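Local coordinates for protein oxidase (Sinorhizobium meliloti, PDB 4FFU) that is a MaoC-like protein related to NodN, of unproven role, possibly with monoamine oxidase activity, at residues 150-153 against 154-158. Numbering follows the deposited sequence. Where two conformers were deposited one is given.
Sequences VINQ and RGEVV
Asn152 and Glu156 meet through both ends of the asparagine amide. OD1 of Asn152 accepts Arg154 N at 2.9 Å, an Asx turn, and Glu156 N at 3.0 Å, the two N-H groups arriving from opposite faces of the amide plane. With CG between its own backbone N and carbonyl carbon (chi1 65°), the amide swings into the loop, where OD1 can meet both. On the other branch, ND2 of Asn152 gives a nearly straight bond to Glu156 OE1 (3.0 Å, 174°), approaching the carboxylate oxygen on its anti side. The same OE1 receives Arg154 NE at 3.1 Å in a salt bridge, from above the carboxylate plane. Replacing this asparagine by an alanine is likely to leave the N-H groups of Arg154 and Glu156 without their shared acceptor, and Glu156 OE1 without its amide donor.

Backbone bonds close the loop: Gly155 N to Asn152 O, Asn152 N to Glu156 O, and Val158 N to Val150 O. Gly155 has a left-handed conformation (phi 76°), which a residue lacking CB adopts at little cost.

Val150 and Val158 cross at a slant, Val150 CG1 against Val158 CG2 at 3.7 Å, while Val158 CG1 lies beside Asn152 ND2. Ile151 and Val157, an antiparallel non-hydrogen-bonded pair, bring their CG2 methyls together (4.1 Å) on the face they share. Gln153 OE1 accepts from Thr122 N, and its NE2 bonds Asp121 OD1. The whole is a 3:5 beta hairpin, a type I turn from Asn152 to Gly155 with a G1 beta bulge at Gly155, joining strands 141-151 and 157-168 of the antiparallel sheet.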
ATOM      1  N   VAL I 150      -0.203  20.969 -14.230  1.00 13.26           N
ATOM      2  CA  VAL I 150      -0.844  19.659 -14.326  1.00 12.94           C
ATOM      3  C   VAL I 150      -2.117  19.830 -15.157  1.00 12.63           C
ATOM      4  O   VAL I 150      -2.957  20.675 -14.850  1.00 12.77           O
ATOM      5  CB  VAL I 150      -1.204  19.102 -12.925  1.00 12.51           C
ATOM      6  CG1 VAL I 150      -1.717  17.684 -13.067  1.00 12.27           C
ATOM      7  CG2 VAL I 150       0.020  19.157 -12.000  1.00 12.90           C
ATOM      8  N   ILE I 151      -2.241  19.026 -16.204  1.00 13.40           N
ATOM      9  CA  ILE I 151      -3.339  19.170 -17.160  0.50 13.70           C
ATOM     10  C   ILE I 151      -4.115  17.876 -17.256  1.00 14.09           C
ATOM     11  O   ILE I 151      -3.555  16.792 -17.159  1.00 14.55           O
ATOM     12  CB  ILE I 151      -2.874  19.627 -18.572  0.50 14.17           C
ATOM     13  CG1 ILE I 151      -1.803  18.689 -19.155  0.50 13.98           C
ATOM     14  CG2 ILE I 151      -2.383  21.070 -18.534  0.50 14.33           C
ATOM     15  CD1 ILE I 151      -1.490  18.936 -20.627  0.50 14.74           C
ATOM     16  N   ASN I 152      -5.435  17.985 -17.388  1.00 13.68           N
ATOM     17  CA  ASN I 152      -6.243  16.769 -17.514  1.00 13.90           C
ATOM     18  C   ASN I 152      -6.454  16.347 -18.963  1.00 14.61           C
ATOM     19  O   ASN I 152      -5.817  16.890 -19.868  1.00 14.52           O
ATOM     20  CB  ASN I 152      -7.588  16.895 -16.773  1.00 14.27           C
ATOM     21  CG  ASN I 152      -8.488  17.963 -17.380  1.00 15.38           C
ATOM     22  OD1 ASN I 152      -8.331  18.328 -18.541  1.00 15.85           O
ATOM     23  ND2 ASN I 152      -9.436  18.460 -16.594  1.00 15.45           N
ATOM     24  N   GLN I 153      -7.330  15.366 -19.162  1.00 15.00           N
ATOM     25  CA  GLN I 153      -7.520  14.732 -20.466  1.00 16.19           C
ATOM     26  C   GLN I 153      -8.250  15.652 -21.438  1.00 17.89           C
ATOM     27  O   GLN I 153      -8.325  15.359 -22.647  1.00 18.74           O
ATOM     28  CB  GLN I 153      -8.255  13.386 -20.314  1.00 16.64           C
ATOM     29  CG  GLN I 153      -9.735  13.456 -19.927  1.00 17.14           C
ATOM     30  CD  GLN I 153      -9.980  13.515 -18.432  1.00 17.16           C
ATOM     31  OE1 GLN I 153      -9.067  13.759 -17.638  1.00 15.84           O
ATOM     32  NE2 GLN I 153     -11.241  13.290 -18.036  1.00 18.12           N
ATOM     33  N   ARG I 154      -8.802  16.745 -20.914  1.00 18.27           N
ATOM     34  CA  ARG I 154      -9.442  17.765 -21.785  1.00 20.23           C
ATOM     35  C   ARG I 154      -8.480  18.894 -22.096  1.00 20.14           C
ATOM     36  O   ARG I 154      -8.856  19.882 -22.735  1.00 21.61           O
ATOM     37  CB  ARG I 154     -10.697  18.335 -21.139  1.00 21.76           C
ATOM     38  CG  ARG I 154     -11.860  17.370 -21.039  1.00 24.77           C
ATOM     39  CD  ARG I 154     -13.050  18.004 -20.322  1.00 26.89           C
ATOM     40  NE  ARG I 154     -12.902  18.050 -18.863  1.00 28.36           N
ATOM     41  CZ  ARG I 154     -13.122  17.019 -18.047  1.00 29.44           C
ATOM     42  NH1 ARG I 154     -13.497  15.845 -18.533  1.00 29.99           N
ATOM     43  NH2 ARG I 154     -12.960  17.156 -16.736  1.00 29.66           N
ATOM     44  N   GLY I 155      -7.234  18.754 -21.668  1.00 18.27           N
ATOM     45  CA  GLY I 155      -6.248  19.818 -21.864  1.00 18.63           C
ATOM     46  C   GLY I 155      -6.415  21.002 -20.911  1.00 18.90           C
ATOM     47  O   GLY I 155      -5.829  22.072 -21.120  1.00 20.18           O
ATOM     48  N   GLU I 156      -7.194  20.812 -19.850  1.00 17.63           N
ATOM     49  CA  GLU I 156      -7.428  21.884 -18.885  1.00 17.02           C
ATOM     50  C   GLU I 156      -6.392  21.859 -17.767  1.00 16.24           C
ATOM     51  O   GLU I 156      -6.079  20.787 -17.248  1.00 15.41           O
ATOM     52  CB  GLU I 156      -8.827  21.740 -18.293  1.00 17.87           C
ATOM     53  CG  GLU I 156      -9.939  21.774 -19.343  1.00 19.54           C
ATOM     54  CD  GLU I 156     -11.263  21.258 -18.804  1.00 22.70           C
ATOM     55  OE1 GLU I 156     -11.272  20.482 -17.815  1.00 22.31           O
ATOM     56  OE2 GLU I 156     -12.311  21.617 -19.384  1.00 25.78           O
ATOM     57  N   VAL I 157      -5.891  23.032 -17.373  1.00 15.79           N
ATOM     58  CA  VAL I 157      -5.005  23.101 -16.194  1.00 15.91           C
ATOM     59  C   VAL I 157      -5.820  22.775 -14.949  1.00 15.08           C
ATOM     60  O   VAL I 157      -6.853  23.404 -14.697  1.00 15.59           O
ATOM     61  CB  VAL I 157      -4.351  24.492 -16.030  1.00 16.64           C
ATOM     62  CG1 VAL I 157      -3.457  24.521 -14.785  1.00 15.88           C
ATOM     63  CG2 VAL I 157      -3.497  24.812 -17.240  1.00 18.05           C
ATOM     64  N   VAL I 158      -5.375  21.797 -14.155  1.00 13.65           N
ATOM     65  CA  VAL I 158      -6.072  21.495 -12.892  1.00 12.55           C
ATOM     66  C   VAL I 158      -5.271  21.986 -11.676  1.00 12.27           C
ATOM     67  O   VAL I 158      -5.855  22.230 -10.603  1.00 12.14           O
ATOM     68  CB  VAL I 158      -6.420  19.995 -12.752  1.00 12.06           C
ATOM     69  CG1 VAL I 158      -7.273  19.575 -13.952  1.00 12.73           C
ATOM     70  CG2 VAL I 158      -5.146  19.146 -12.677  1.00 11.70           C
TER